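Local structure of putative rubredoxin reductase (3FG2) at residues T160-G165 with S195-R200; S187-D192 with A348-S353; H374-K379 with F397-A402. The protein probably uses its FAD cofactor to pass electrons from NADH to a ferredoxin, serving the cytochrome P450 CYP199A2 system. All coordinates share one frame; numbering follows the deposited sequence.

Interactions 1 and 2 draw on the same helix, 184-196: its middle packs against the C-terminal reductase region in interaction 2, while the turn that ends it meets helix 152-163 in interaction 1. Their centres are about 17 Å apart; only two residues separate Asp192 from Ser195, and the contacts do not otherwise touch. Interaction 3 lies wholly within the C-terminal region; its centre is about 21 Å from that of interaction 2, with nearest atoms about 5 Å apart, and about 34 Å from that of interaction 1. All three lie away from the FAD-binding residues: interaction 1 joins two helix ends, interaction 2 a helix to the C-terminal sheet, interaction 3 two helices.

Interaction 1: residues T160-G165 with S195-R200; sequences TARAKG and SGAGIR
The end of helix 152-163 lies beside the turn that closes helix 184-196, and the backbones come nearest at Arg162 and Ile199, whose CA atoms are 7.0 Å apart. Arg162 spans the gap. With CG anti to the backbone N (chi1 -179°) and the chain bent at chi2, its guanidinium reaches the carbonyl of Ala197, where NE donates a nearly straight hydrogen bond to Ala197 O of 2.7 Å; NH1 bonds to Leu166 O. Ala197 O lies close to the guanidinium plane, at the edge, whereas Gly198 O sits over one face, displaced from its centre. Water 1 extends the grip: it accepts from Arg162 NH2 at 2.7 Å and gives a weak bond to Ala197 O. Both helices end in Schellman motifs, with Gly165 and Gly198 at positive phi, and both belong to the second Rossmann-like unit, which probably binds NADH as in related reductases; here Arg200 begins the edge strand 200-202 beside strand 167-171. At Gly198 a CB would be jammed against the preceding carbonyl oxygen, and would also run into Arg162 NH2. The aliphatic part of the arginine runs antiparallel alongside Ile199, Arg162 CG lying 3.8 Å from Ile199 CG1.

Interaction 2: residues S187-D192 with A348-S353; sequences SSYFHD and AERSFS
The Tyr189 ring carries Phe352 CE2 over one face, 3.7 Å above the plane and displaced from its centre, with Arg350 CG near the ring plane at the hydroxyl end. Phe190 CD1 also lies at the tyrosine edge, and Tyr189 CD2 in turn sits over the centre of one face of the Phe190 ring. Phe352 presents its edge, which makes its pair with Tyr189 a T-shaped (edge-to-face) stack with centroids 5.4 Å apart and planes at 72°. Its closest approach is Phe352 CE2 to Tyr189 CD1 at 3.7 Å, and CZ of the same edge reaches back to Tyr189 CB at 4.0 Å. The phenylalanine attains this position with CG between its backbone N and carbonyl carbon (chi1 71°). The contact joins helix 184-196, in the pyridine nucleotide-disulphide oxidoreductase region, to strand 351-358 of the antiparallel sheet in the C-terminal reductase region. It sits just where a G1 beta bulge, formed by Arg350 and Ser351 facing Ser346, leads into the strand. The aliphatic part of Arg350 crosses the tyrosine at about a right angle, CG lying 3.5 Å from Tyr189 OH and CB 3.6 Å from the same oxygen. The hydroxyl of the buried Tyr189 is hydrogen-bonded to Asp327 OD1. Val368 of the adjacent strand touches both rings of the stack, while the Arg350 guanidinium is turned 83° from the tyrosine ring and comes close to the like-charged Arg193.

Interaction 3: residues H374-K379 with F397-A402; sequences HVFGRK and FDLKKA
Phe376 projects from helix 371-380 toward the short C-terminal helix 399-403, and its ring receives Leu399 squarely on one face. Leu399 CD2 stands 3.8 Å from the ring centroid and only 3° off the ring normal, a CH-pi contact in which the methyl group is almost exactly centred over the six carbons. The two side chains cross at about a right angle. The torsions serve this meeting: CG of Phe376 is anti to its backbone N (chi1 173°), carrying the ring out across the gap, while CG of Leu399 is anti to its carbonyl carbon and chi2 (178°) sends CD1 onward in the extended position, which together turn CD2 to the ring and set CB above the same face, on the CD1 side of the phenylalanine. There Leu399 CB lies 3.8 Å from Phe376 CD1, and the backbone carbonyl oxygen of Leu399 is near the same carbon, at 3.5 Å. One turn further along the helix, Ala402 adds its methyl, CB approaching Phe376 CE1 obliquely at 3.9 Å. Leu399 and Ala402, three positions apart, thus line the side of helix 399-403 that faces helix 371-380, with Asp398 at the N-cap just before it. Val387 also touches Phe376, so the ring is held by the intervening chain as well as by the last helix of the C-terminal reductase region. From helix 371-380, Lys379 NZ bonds to Ala403 O. Cutting Phe376 back to alanine removes the ring, and Leu399 CD2 and Ala402 CB would probably be left facing a gap between the helices. Across the two segments themselves the contact is essentially apolar: its attraction comes from dispersion and from methyl hydrogens facing the pi cloud, so it depends on close fit rather than on charge.

Interaction 1: residues T160-G165 with S195-R200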
# COMPACT_ATOMS: atom_id res chain seq x y z
N THR A 160 -6.57 13.38 10.40
CA THR A 160 -5.52 14.13 11.04
C THR A 160 -5.59 15.62 10.71
O THR A 160 -5.44 16.46 11.60
CB THR A 160 -4.15 13.56 10.68
OG1 THR A 160 -4.02 12.27 11.29
CG2 THR A 160 -3.02 14.48 11.18
N ALA A 161 -5.81 15.95 9.44
CA ALA A 161 -5.91 17.35 9.05
C ALA A 161 -7.06 17.99 9.83
O ALA A 161 -6.97 19.11 10.32
CB ALA A 161 -6.16 17.47 7.55
N ARG A 162 -8.16 17.24 9.94
CA ARG A 162 -9.31 17.74 10.66
C ARG A 162 -8.97 17.93 12.13
O ARG A 162 -9.34 18.94 12.75
CB ARG A 162 -10.48 16.76 10.53
CG ARG A 162 -11.75 17.22 11.23
CD ARG A 162 -12.15 18.60 10.76
NE ARG A 162 -13.36 19.07 11.44
CZ ARG A 162 -13.78 20.33 11.41
NH1 ARG A 162 -13.09 21.25 10.76
NH2 ARG A 162 -14.90 20.66 12.04
N ALA A 163 -8.26 16.96 12.69
CA ALA A 163 -7.86 17.00 14.09
C ALA A 163 -6.97 18.20 14.36
O ALA A 163 -6.94 18.73 15.48
CB ALA A 163 -7.14 15.71 14.47
N LYS A 164 -6.25 18.64 13.34
CA LYS A 164 -5.36 19.78 13.47
C LYS A 164 -6.10 21.10 13.26
O LYS A 164 -5.48 22.16 13.21
CB LYS A 164 -4.20 19.68 12.47
CG LYS A 164 -3.17 18.61 12.79
CD LYS A 164 -2.07 18.61 11.73
CE LYS A 164 -0.95 17.61 12.05
NZ LYS A 164 -0.20 17.94 13.30
N GLY A 165 -7.42 21.04 13.12
CA GLY A 165 -8.19 22.26 12.95
C GLY A 165 -8.49 22.70 11.53
O GLY A 165 -9.21 23.69 11.35
N SER A 195 -17.77 12.14 9.12
CA SER A 195 -18.76 13.21 9.07
C SER A 195 -18.91 13.77 10.47
O SER A 195 -18.96 14.99 10.67
CB SER A 195 -20.11 12.66 8.60
OG SER A 195 -20.04 12.23 7.25
N GLY A 196 -18.99 12.87 11.45
CA GLY A 196 -19.12 13.28 12.83
C GLY A 196 -17.99 14.19 13.28
O GLY A 196 -18.16 15.01 14.17
N ALA A 197 -16.83 14.03 12.66
CA ALA A 197 -15.68 14.85 13.02
C ALA A 197 -15.74 16.18 12.29
O ALA A 197 -14.86 17.03 12.46
CB ALA A 197 -14.39 14.12 12.67
N GLY A 198 -16.76 16.37 11.46
CA GLY A 198 -16.89 17.62 10.74
C GLY A 198 -16.30 17.60 9.34
O GLY A 198 -16.17 18.65 8.71
N ILE A 199 -15.94 16.42 8.85
CA ILE A 199 -15.39 16.30 7.51
C ILE A 199 -16.57 16.18 6.55
O ILE A 199 -17.46 15.36 6.76
CB ILE A 199 -14.49 15.05 7.42
CG1 ILE A 199 -13.27 15.25 8.32
CG2 ILE A 199 -14.11 14.79 5.97
CD1 ILE A 199 -12.40 14.01 8.52
N ARG A 200 -16.58 17.01 5.51
CA ARG A 200 -17.68 16.99 4.55
C ARG A 200 -17.35 16.03 3.41
O ARG A 200 -16.40 16.26 2.65
CB ARG A 200 -17.92 18.39 3.97
CG ARG A 200 -17.63 19.56 4.91
CD ARG A 200 -18.81 19.88 5.80
NE ARG A 200 -19.96 20.31 5.01
CZ ARG A 200 -21.13 20.67 5.53
NH1 ARG A 200 -21.31 20.67 6.85
NH2 ARG A 200 -22.13 21.03 4.73
O HOH W 1 -16.79 19.64 13.73

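Interaction 2: residues S187-D192 with A348-S353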
# COMPACT_ATOMS: atom_id res chain seq x y z
N SER A 187 -17.70 1.16 4.68
CA SER A 187 -17.75 2.53 4.16
C SER A 187 -18.72 3.36 4.99
O SER A 187 -18.39 4.46 5.43
CB SER A 187 -18.22 2.54 2.71
OG SER A 187 -17.38 1.74 1.90
N SER A 188 -19.91 2.81 5.20
CA SER A 188 -20.94 3.49 5.98
C SER A 188 -20.41 3.92 7.35
O SER A 188 -20.53 5.09 7.73
CB SER A 188 -22.15 2.57 6.14
OG SER A 188 -23.16 3.18 6.92
N TYR A 189 -19.83 2.98 8.10
CA TYR A 189 -19.30 3.28 9.43
C TYR A 189 -18.31 4.44 9.39
O TYR A 189 -18.42 5.39 10.17
CB TYR A 189 -18.57 2.05 10.02
CG TYR A 189 -17.87 2.35 11.33
CD1 TYR A 189 -18.59 2.49 12.52
CD2 TYR A 189 -16.49 2.55 11.37
CE1 TYR A 189 -17.96 2.84 13.72
CE2 TYR A 189 -15.84 2.90 12.57
CZ TYR A 189 -16.58 3.04 13.74
OH TYR A 189 -15.95 3.38 14.91
N PHE A 190 -17.35 4.37 8.49
CA PHE A 190 -16.35 5.42 8.39
C PHE A 190 -16.90 6.73 7.85
O PHE A 190 -16.37 7.80 8.15
CB PHE A 190 -15.15 4.93 7.58
CG PHE A 190 -14.24 4.05 8.36
CD1 PHE A 190 -14.24 2.67 8.17
CD2 PHE A 190 -13.41 4.60 9.35
CE1 PHE A 190 -13.43 1.85 8.96
CE2 PHE A 190 -12.60 3.78 10.14
CZ PHE A 190 -12.61 2.41 9.95
N HIS A 191 -17.97 6.65 7.07
CA HIS A 191 -18.58 7.86 6.55
C HIS A 191 -19.17 8.59 7.75
O HIS A 191 -19.05 9.81 7.86
CB HIS A 191 -19.68 7.55 5.54
CG HIS A 191 -20.56 8.72 5.25
ND1 HIS A 191 -21.56 9.14 6.11
CD2 HIS A 191 -20.55 9.61 4.23
CE1 HIS A 191 -22.12 10.23 5.63
NE2 HIS A 191 -21.53 10.54 4.49
N ASP A 192 -19.81 7.84 8.65
CA ASP A 192 -20.42 8.43 9.84
C ASP A 192 -19.35 9.03 10.76
O ASP A 192 -19.45 10.19 11.16
CB ASP A 192 -21.22 7.37 10.62
CG ASP A 192 -22.50 6.94 9.91
OD1 ASP A 192 -22.97 7.66 9.01
OD2 ASP A 192 -23.05 5.88 10.27
N ALA A 348 -22.78 0.43 16.71
CA ALA A 348 -23.01 1.51 17.67
C ALA A 348 -21.90 1.55 18.72
O ALA A 348 -21.44 2.63 19.10
CB ALA A 348 -24.36 1.33 18.36
N GLU A 349 -21.47 0.38 19.17
CA GLU A 349 -20.41 0.28 20.17
C GLU A 349 -19.03 0.54 19.57
O GLU A 349 -18.03 0.53 20.29
CB GLU A 349 -20.43 -1.10 20.82
CG GLU A 349 -21.73 -1.42 21.54
CD GLU A 349 -22.06 -0.38 22.59
OE1 GLU A 349 -21.27 -0.23 23.55
OE2 GLU A 349 -23.10 0.29 22.45
N ARG A 350 -18.98 0.76 18.26
CA ARG A 350 -17.71 1.02 17.58
C ARG A 350 -16.71 -0.13 17.66
O ARG A 350 -15.50 0.08 17.71
CB ARG A 350 -17.05 2.28 18.13
CG ARG A 350 -17.83 3.55 17.91
CD ARG A 350 -16.94 4.74 18.19
NE ARG A 350 -17.69 5.88 18.72
CZ ARG A 350 -18.32 5.89 19.89
NH1 ARG A 350 -18.31 4.81 20.67
NH2 ARG A 350 -18.97 6.98 20.29
N SER A 351 -17.23 -1.35 17.70
CA SER A 351 -16.40 -2.54 17.72
C SER A 351 -17.23 -3.64 17.10
O SER A 351 -18.19 -4.14 17.70
CB SER A 351 -16.01 -2.93 19.14
OG SER A 351 -15.21 -4.10 19.11
N PHE A 352 -16.87 -4.02 15.88
CA PHE A 352 -17.61 -5.05 15.18
C PHE A 352 -16.79 -5.51 13.99
O PHE A 352 -15.74 -4.93 13.67
CB PHE A 352 -18.93 -4.47 14.67
CG PHE A 352 -18.76 -3.49 13.55
CD1 PHE A 352 -18.72 -3.93 12.23
CD2 PHE A 352 -18.57 -2.14 13.81
CE1 PHE A 352 -18.49 -3.04 11.19
CE2 PHE A 352 -18.34 -1.23 12.77
CZ PHE A 352 -18.30 -1.68 11.46
N SER A 353 -17.28 -6.55 13.32
CA SER A 353 -16.61 -7.09 12.16
C SER A 353 -17.64 -7.44 11.09
O SER A 353 -18.79 -7.77 11.39
CB SER A 353 -15.80 -8.34 12.53
OG SER A 353 -14.77 -8.04 13.45

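Interaction 3: residues H374-K379 with F397-A402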
# COMPACT_ATOMS: atom_id res chain seq x y z
N HIS A 374 -9.99 -10.53 13.92
CA HIS A 374 -8.92 -10.54 12.92
C HIS A 374 -8.00 -11.74 13.12
O HIS A 374 -7.59 -12.39 12.16
CB HIS A 374 -8.11 -9.24 13.01
CG HIS A 374 -7.05 -9.13 11.95
ND1 HIS A 374 -7.35 -9.03 10.61
CD2 HIS A 374 -5.70 -9.12 12.04
CE1 HIS A 374 -6.23 -8.97 9.91
NE2 HIS A 374 -5.22 -9.02 10.75
N VAL A 375 -7.68 -12.04 14.38
CA VAL A 375 -6.81 -13.17 14.68
C VAL A 375 -7.52 -14.46 14.27
O VAL A 375 -6.89 -15.41 13.84
CB VAL A 375 -6.47 -13.22 16.19
CG1 VAL A 375 -5.78 -14.53 16.54
CG2 VAL A 375 -5.56 -12.05 16.54
N PHE A 376 -8.84 -14.47 14.41
CA PHE A 376 -9.65 -15.62 14.04
C PHE A 376 -9.51 -15.88 12.54
O PHE A 376 -9.28 -17.00 12.11
CB PHE A 376 -11.13 -15.37 14.37
CG PHE A 376 -12.04 -16.44 13.86
CD1 PHE A 376 -12.00 -17.73 14.39
CD2 PHE A 376 -12.92 -16.18 12.82
CE1 PHE A 376 -12.83 -18.73 13.90
CE2 PHE A 376 -13.75 -17.18 12.32
CZ PHE A 376 -13.70 -18.46 12.86
N GLY A 377 -9.66 -14.82 11.75
CA GLY A 377 -9.53 -14.96 10.31
C GLY A 377 -8.12 -15.36 9.89
O GLY A 377 -7.95 -16.28 9.08
N ARG A 378 -7.12 -14.68 10.44
CA ARG A 378 -5.72 -14.96 10.11
C ARG A 378 -5.35 -16.42 10.33
O ARG A 378 -4.43 -16.93 9.69
CB ARG A 378 -4.78 -14.05 10.93
CG ARG A 378 -4.83 -12.56 10.55
CD ARG A 378 -3.90 -12.22 9.37
NE ARG A 378 -2.49 -12.27 9.75
CZ ARG A 378 -1.86 -11.33 10.45
NH1 ARG A 378 -2.51 -10.24 10.85
NH2 ARG A 378 -0.59 -11.48 10.78
N LYS A 379 -6.06 -17.09 11.22
CA LYS A 379 -5.77 -18.49 11.51
C LYS A 379 -6.62 -19.45 10.66
O LYS A 379 -6.11 -20.43 10.13
CB LYS A 379 -6.01 -18.77 13.00
CG LYS A 379 -6.07 -20.25 13.40
CD LYS A 379 -4.76 -20.98 13.12
CE LYS A 379 -4.85 -22.47 13.51
NZ LYS A 379 -5.14 -22.68 14.97
N PHE A 397 -21.02 -17.94 20.07
CA PHE A 397 -20.22 -18.89 19.30
C PHE A 397 -18.78 -18.52 19.57
O PHE A 397 -18.34 -17.42 19.22
CB PHE A 397 -20.50 -18.78 17.80
CG PHE A 397 -19.77 -19.80 16.98
CD1 PHE A 397 -20.17 -21.14 16.98
CD2 PHE A 397 -18.65 -19.44 16.23
CE1 PHE A 397 -19.47 -22.10 16.25
CE2 PHE A 397 -17.94 -20.40 15.50
CZ PHE A 397 -18.35 -21.73 15.51
N ASP A 398 -18.04 -19.43 20.20
CA ASP A 398 -16.65 -19.20 20.58
C ASP A 398 -15.66 -19.32 19.42
O ASP A 398 -15.42 -20.40 18.89
CB ASP A 398 -16.27 -20.18 21.70
CG ASP A 398 -14.84 -20.02 22.17
OD1 ASP A 398 -14.44 -18.90 22.55
OD2 ASP A 398 -14.12 -21.04 22.15
N LEU A 399 -15.07 -18.19 19.04
CA LEU A 399 -14.11 -18.16 17.94
C LEU A 399 -12.78 -18.84 18.28
O LEU A 399 -12.15 -19.43 17.41
CB LEU A 399 -13.87 -16.71 17.49
CG LEU A 399 -15.10 -15.94 16.99
CD1 LEU A 399 -14.70 -14.52 16.62
CD2 LEU A 399 -15.71 -16.63 15.78
N LYS A 400 -12.36 -18.76 19.54
CA LYS A 400 -11.10 -19.40 19.93
C LYS A 400 -11.19 -20.91 19.75
O LYS A 400 -10.30 -21.53 19.17
CB LYS A 400 -10.75 -19.09 21.39
CG LYS A 400 -10.48 -17.64 21.70
CD LYS A 400 -9.96 -17.51 23.12
CE LYS A 400 -10.54 -16.29 23.82
NZ LYS A 400 -12.02 -16.40 23.97
N LYS A 401 -12.27 -21.50 20.25
CA LYS A 401 -12.43 -22.94 20.12
C LYS A 401 -12.53 -23.32 18.66
O LYS A 401 -11.99 -24.33 18.23
CB LYS A 401 -13.68 -23.43 20.86
CG LYS A 401 -13.87 -24.95 20.75
CD LYS A 401 -15.12 -25.43 21.48
CE LYS A 401 -15.25 -26.94 21.38
NZ LYS A 401 -16.47 -27.43 22.08
N ALA A 402 -13.24 -22.49 17.89
CA ALA A 402 -13.41 -22.76 16.47
C ALA A 402 -12.09 -22.74 15.70
O ALA A 402 -11.93 -23.45 14.71
CB ALA A 402 -14.38 -21.75 15.87